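Local coordinates for protein parvulin 42 (Trypanosoma brucei brucei, PDB 6GMP) that probably catalyses the cis-trans isomerisation of peptide bonds preceding proline, through this parvulin-type domain, one part of a longer protein, at residues A[8-13]-A[79-84]; A[12-17]-A[69-74]. One frame throughout, in Å; residues are numbered along the deposited sequence.

Contact 1 of 2, residues A[8-13]-A[79-84]; sequences FYHVLV and GDLGMV
Tyr9 lays its ring flat on Asp80, where strands 6-13 and 80-84 run antiparallel at one margin of the parvulin sheet. Asp80 CA sits 3.5 Å from the centroid of the Tyr9 ring, almost on the ring normal, and the carboxylate stacks on the ring with its plane only 6° away. The flat aromatic thus suits a non-hydrogen-bonded pair, whose backbones come close. Flanking it, Leu81 N donates to Phe8 O at 2.9 Å and His10 N to Gly79 O at 3.0 Å. On the sheet's other face, Leu81 CD1 makes a CH-pi contact over one face of the His10 ring, 4.0 Å from the centroid. His10 CG stands between its backbone N and carbonyl carbon (chi1 80°), which lifts the ring off the strand to meet Leu81; ND1 hydrogen-bonds His116 ND1 on the neighbouring strand, consistent with the paired histidines of parvulin active sites. Phe8 presents a ring edge to Val84, CD2 to CB 4.0 Å. Gly79 has a positive phi (91°), a conformation that suits glycine. Two partners hold Asp80 OD1: His7 NE2, from further back along the first strand, and, in an Asx turn, Gly82 N at 2.8 Å, from above the carboxylate plane.

Contact 2 of 2, residues A[12-17]-A[69-74]; sequences LVKHKD and FSECGS
Glu71 reaches alongside the chain leaving strand 6-13 and takes the backbone N-H of Lys14 on its carboxylate. The bond from Lys14 N to Glu71 OE1 is 2.8 Å long and nearly straight (163°), and the donor approaches almost in line with the C-O bond. Glu71 CG lies anti to its own carbonyl carbon (chi1 -68°), and the chain is extended from there, which carries OE1 past Leu12 O to Lys14 N, two residues on from Leu12. A glutamate has the length for this span while its own Glu71 N gives a hydrogen bond to Leu12 O, 2.8 Å away and in the carbonyl plane. The aliphatic part of Lys14 crosses Glu71 obliquely, with Lys14 CB 3.4 Å from Glu71 OE1 and Lys14 CE 3.5 Å from Glu71 O. The two charges do not pair: extended beyond CG, Lys14 carries NZ on to the carbonyls of Arg20 and Ser22, whereas Glu71 OE1 forms a salt bridge with Arg35, which probably favours the ionised carboxylate. In this parvulin domain the contact ties the end of the first sheet strand to the loop that follows helix 59-69. Ser70 OG accepts from Leu12 N at 3.1 Å, and Cys72 N adds a weak bond to the same oxygen. A short hydroxyl side chain suits this place, since OG can serve both backbone donors. Beyond it the contact becomes apolar. Leu12 CB rests 3.7 Å from Cys72 CB, and the Leu12 CD2 methyl also touches this carbon. Cys72 SG lies beside His10 and accepts from Ser74 N at 3.3 Å.

Overall arrangement
Contacts 1 and 2 lie about 12 Å apart between centres and both start from strand 6-13, sharing Leu12 and Val13. Along the chain this strand comes first, helices 37-49 and 59-69 follow, then the loop 69-74 and then strand 80-84. One margin of strand 6-13 meets 80-84 in contact 1 and the loop in contact 2, while strand 114-120 pairs along its other margin. The two sites touch directly: Gly79 N probably hydrogen-bonds Ser74 O at 2.8 Å, and His10 NE2 packs 3.3 Å from Cys72 SG. The loop and the edge strand are thus joined to one inner strand of the isomerase domain's sheet.

Contact 1 of 2, residues A[8-13]-A[79-84]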
loop_
_atom_site.group_PDB
_atom_site.type_symbol
_atom_site.label_atom_id
_atom_site.label_comp_id
_atom_site.label_asym_id
_atom_site.label_seq_id
_atom_site.Cartn_x
_atom_site.Cartn_y
_atom_site.Cartn_z
ATOM N N PHE A 8 -0.985 10.752 2.431
ATOM C CA PHE A 8 -0.773 9.318 2.535
ATOM C C PHE A 8 0.306 8.816 1.594
ATOM O O PHE A 8 0.558 9.416 0.544
ATOM C CB PHE A 8 -2.067 8.559 2.239
ATOM C CG PHE A 8 -3.192 8.894 3.165
ATOM C CD1 PHE A 8 -3.256 8.360 4.442
ATOM C CD2 PHE A 8 -4.203 9.736 2.740
ATOM C CE1 PHE A 8 -4.316 8.666 5.281
ATOM C CE2 PHE A 8 -5.262 10.054 3.570
ATOM C CZ PHE A 8 -5.319 9.520 4.847
ATOM N N TYR A 9 0.926 7.710 2.001
ATOM C CA TYR A 9 1.701 6.848 1.118
ATOM C C TYR A 9 1.038 5.476 1.146
ATOM O O TYR A 9 0.281 5.172 2.065
ATOM C CB TYR A 9 3.136 6.666 1.622
ATOM C CG TYR A 9 4.101 7.783 1.324
ATOM C CD1 TYR A 9 3.863 9.079 1.755
ATOM C CD2 TYR A 9 5.276 7.529 0.617
ATOM C CE1 TYR A 9 4.762 10.091 1.487
ATOM C CE2 TYR A 9 6.175 8.535 0.342
ATOM C CZ TYR A 9 5.915 9.814 0.777
ATOM O OH TYR A 9 6.819 10.811 0.499
ATOM N N HIS A 10 1.326 4.633 0.161
ATOM C CA HIS A 10 0.886 3.241 0.273
ATOM C C HIS A 10 1.858 2.254 -0.354
ATOM O O HIS A 10 2.722 2.621 -1.154
ATOM C CB HIS A 10 -0.560 3.033 -0.233
ATOM C CG HIS A 10 -0.706 2.921 -1.721
ATOM N ND1 HIS A 10 -1.797 2.317 -2.304
ATOM C CD2 HIS A 10 0.079 3.341 -2.742
ATOM C CE1 HIS A 10 -1.680 2.361 -3.617
ATOM N NE2 HIS A 10 -0.552 2.977 -3.912
ATOM N N VAL A 11 1.729 1.010 0.094
ATOM C CA VAL A 11 2.290 -0.153 -0.568
ATOM C C VAL A 11 1.118 -0.888 -1.193
ATOM O O VAL A 11 0.089 -1.088 -0.533
ATOM C CB VAL A 11 2.930 -1.122 0.446
ATOM C CG1 VAL A 11 3.344 -2.433 -0.227
ATOM C CG2 VAL A 11 4.126 -0.496 1.110
ATOM N N LEU A 12 1.278 -1.311 -2.445
ATOM C CA LEU A 12 0.251 -2.090 -3.139
ATOM C C LEU A 12 0.801 -3.453 -3.539
ATOM O O LEU A 12 1.816 -3.541 -4.217
ATOM C CB LEU A 12 -0.246 -1.359 -4.390
ATOM C CG LEU A 12 -1.380 -2.048 -5.144
ATOM C CD1 LEU A 12 -2.667 -2.081 -4.345
ATOM C CD2 LEU A 12 -1.632 -1.356 -6.476
ATOM N N VAL A 13 0.107 -4.497 -3.105
ATOM C CA VAL A 13 0.411 -5.865 -3.486
ATOM C C VAL A 13 -0.737 -6.329 -4.372
ATOM O O VAL A 13 -1.876 -6.427 -3.928
ATOM C CB VAL A 13 0.555 -6.766 -2.240
ATOM C CG1 VAL A 13 0.826 -8.203 -2.638
ATOM C CG2 VAL A 13 1.678 -6.247 -1.348
ATOM N N GLY A 79 6.066 5.729 -3.120
ATOM C CA GLY A 79 4.733 5.391 -2.661
ATOM C C GLY A 79 3.871 6.573 -2.264
ATOM O O GLY A 79 2.776 6.388 -1.734
ATOM N N ASP A 80 4.357 7.774 -2.530
ATOM C CA ASP A 80 3.641 8.996 -2.200
ATOM C C ASP A 80 2.345 9.120 -2.999
ATOM O O ASP A 80 2.361 9.090 -4.233
ATOM C CB ASP A 80 4.558 10.183 -2.502
ATOM C CG ASP A 80 4.055 11.502 -1.932
ATOM O OD1 ASP A 80 3.027 11.536 -1.222
ATOM O OD2 ASP A 80 4.731 12.514 -2.198
ATOM N N LEU A 81 1.228 9.264 -2.286
ATOM C CA LEU A 81 -0.065 9.558 -2.913
ATOM C C LEU A 81 -0.449 11.030 -2.806
ATOM O O LEU A 81 -1.498 11.425 -3.314
ATOM C CB LEU A 81 -1.154 8.706 -2.261
ATOM C CG LEU A 81 -0.965 7.194 -2.392
ATOM C CD1 LEU A 81 -2.080 6.443 -1.658
ATOM C CD2 LEU A 81 -0.895 6.776 -3.850
ATOM N N GLY A 82 0.381 11.836 -2.149
ATOM C CA GLY A 82 0.094 13.248 -1.962
ATOM C C GLY A 82 -1.089 13.457 -1.038
ATOM O O GLY A 82 -1.455 12.575 -0.253
ATOM N N MET A 83 -1.697 14.631 -1.147
ATOM C CA MET A 83 -2.842 14.985 -0.319
ATOM C C MET A 83 -4.118 14.385 -0.893
ATOM O O MET A 83 -4.386 14.506 -2.091
ATOM C CB MET A 83 -3.003 16.500 -0.259
ATOM C CG MET A 83 -1.777 17.275 0.204
ATOM S SD MET A 83 -1.145 16.825 1.834
ATOM C CE MET A 83 -2.630 16.764 2.817
ATOM N N VAL A 84 -4.915 13.762 -0.030
ATOM C CA VAL A 84 -6.152 13.108 -0.439
ATOM C C VAL A 84 -7.317 13.589 0.416
ATOM O O VAL A 84 -7.248 13.544 1.642
ATOM C CB VAL A 84 -6.039 11.584 -0.287
ATOM C CG1 VAL A 84 -7.349 10.903 -0.682
ATOM C CG2 VAL A 84 -4.869 11.050 -1.110
#

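Contact 2 of 2, residues A[12-17]-A[69-74]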
loop_
_atom_site.group_PDB
_atom_site.type_symbol
_atom_site.label_atom_id
_atom_site.label_comp_id
_atom_site.label_asym_id
_atom_site.label_seq_id
_atom_site.Cartn_x
_atom_site.Cartn_y
_atom_site.Cartn_z
ATOM N N LEU A 12 1.278 -1.311 -2.445
ATOM C CA LEU A 12 0.251 -2.090 -3.139
ATOM C C LEU A 12 0.801 -3.453 -3.539
ATOM O O LEU A 12 1.816 -3.541 -4.217
ATOM C CB LEU A 12 -0.246 -1.359 -4.390
ATOM C CG LEU A 12 -1.380 -2.048 -5.144
ATOM C CD1 LEU A 12 -2.667 -2.081 -4.345
ATOM C CD2 LEU A 12 -1.632 -1.356 -6.476
ATOM N N VAL A 13 0.107 -4.497 -3.105
ATOM C CA VAL A 13 0.411 -5.865 -3.486
ATOM C C VAL A 13 -0.737 -6.329 -4.372
ATOM O O VAL A 13 -1.876 -6.427 -3.928
ATOM C CB VAL A 13 0.555 -6.766 -2.240
ATOM C CG1 VAL A 13 0.826 -8.203 -2.638
ATOM C CG2 VAL A 13 1.678 -6.247 -1.348
ATOM N N LYS A 14 -0.439 -6.607 -5.631
ATOM C CA LYS A 14 -1.458 -6.981 -6.596
ATOM C C LYS A 14 -1.714 -8.471 -6.539
ATOM O O LYS A 14 -0.997 -9.231 -5.882
ATOM C CB LYS A 14 -1.025 -6.549 -7.999
ATOM C CG LYS A 14 -0.989 -5.051 -8.164
ATOM C CD LYS A 14 -0.693 -4.644 -9.595
ATOM C CE LYS A 14 -0.671 -3.140 -9.727
ATOM N NZ LYS A 14 -0.820 -2.717 -11.149
ATOM N N HIS A 15 -2.736 -8.916 -7.252
ATOM C CA HIS A 15 -2.967 -10.332 -7.455
ATOM C C HIS A 15 -3.560 -10.523 -8.851
ATOM O O HIS A 15 -3.904 -9.529 -9.521
ATOM C CB HIS A 15 -3.866 -10.928 -6.370
ATOM C CG HIS A 15 -5.176 -10.227 -6.209
ATOM N ND1 HIS A 15 -6.212 -10.379 -7.103
ATOM C CD2 HIS A 15 -5.621 -9.387 -5.248
ATOM C CE1 HIS A 15 -7.247 -9.666 -6.693
ATOM N NE2 HIS A 15 -6.911 -9.049 -5.576
ATOM N N LYS A 16 -3.690 -11.778 -9.272
ATOM C CA LYS A 16 -4.063 -12.097 -10.645
ATOM C C LYS A 16 -5.434 -11.575 -11.056
ATOM O O LYS A 16 -5.707 -11.426 -12.245
ATOM C CB LYS A 16 -4.037 -13.612 -10.849
ATOM C CG LYS A 16 -5.153 -14.350 -10.123
ATOM C CD LYS A 16 -5.020 -15.865 -10.221
ATOM C CE LYS A 16 -6.296 -16.593 -9.768
ATOM N NZ LYS A 16 -7.511 -16.284 -10.602
ATOM N N ASP A 17 -6.299 -11.319 -10.087
ATOM C CA ASP A 17 -7.675 -10.931 -10.381
ATOM C C ASP A 17 -7.914 -9.420 -10.438
ATOM O O ASP A 17 -9.046 -8.998 -10.675
ATOM C CB ASP A 17 -8.643 -11.573 -9.383
ATOM C CG ASP A 17 -8.757 -13.076 -9.563
ATOM O OD1 ASP A 17 -8.441 -13.578 -10.661
ATOM O OD2 ASP A 17 -9.186 -13.749 -8.603
ATOM N N PHE A 69 8.578 -3.964 -1.955
ATOM C CA PHE A 69 7.379 -4.765 -2.204
ATOM C C PHE A 69 6.278 -4.118 -3.044
ATOM O O PHE A 69 5.466 -4.845 -3.604
ATOM C CB PHE A 69 6.741 -5.242 -0.889
ATOM C CG PHE A 69 7.607 -6.172 -0.086
ATOM C CD1 PHE A 69 7.760 -7.507 -0.459
ATOM C CD2 PHE A 69 8.247 -5.730 1.061
ATOM C CE1 PHE A 69 8.545 -8.363 0.288
ATOM C CE2 PHE A 69 9.033 -6.585 1.811
ATOM C CZ PHE A 69 9.183 -7.903 1.425
ATOM N N SER A 70 6.205 -2.792 -3.129
ATOM C CA SER A 70 5.051 -2.199 -3.804
ATOM C C SER A 70 5.092 -2.455 -5.302
ATOM O O SER A 70 6.151 -2.425 -5.934
ATOM C CB SER A 70 4.923 -0.708 -3.547
ATOM O OG SER A 70 3.674 -0.285 -4.096
ATOM N N GLU A 71 3.914 -2.683 -5.862
ATOM C CA GLU A 71 3.738 -2.957 -7.280
ATOM C C GLU A 71 2.940 -1.839 -7.966
ATOM O O GLU A 71 2.569 -1.956 -9.123
ATOM C CB GLU A 71 3.077 -4.332 -7.449
ATOM C CG GLU A 71 4.028 -5.431 -7.010
ATOM C CD GLU A 71 3.384 -6.774 -6.777
ATOM O OE1 GLU A 71 2.139 -6.905 -6.750
ATOM O OE2 GLU A 71 4.154 -7.741 -6.595
ATOM N N CYS A 72 2.712 -0.754 -7.226
ATOM C CA CYS A 72 2.009 0.414 -7.741
ATOM C C CYS A 72 2.970 1.368 -8.431
ATOM O O CYS A 72 4.133 1.480 -8.039
ATOM C CB CYS A 72 1.321 1.142 -6.586
ATOM S SG CYS A 72 0.420 2.629 -7.061
ATOM N N GLY A 73 2.480 2.082 -9.434
ATOM C CA GLY A 73 3.282 3.089 -10.100
ATOM C C GLY A 73 3.757 4.171 -9.151
ATOM O O GLY A 73 4.792 4.805 -9.411
ATOM N N SER A 74 3.029 4.385 -8.061
ATOM C CA SER A 74 3.438 5.376 -7.064
ATOM C C SER A 74 4.798 5.049 -6.456
ATOM O O SER A 74 5.424 5.907 -5.832
ATOM C CB SER A 74 2.405 5.499 -5.952
ATOM O OG SER A 74 2.253 4.283 -5.254
#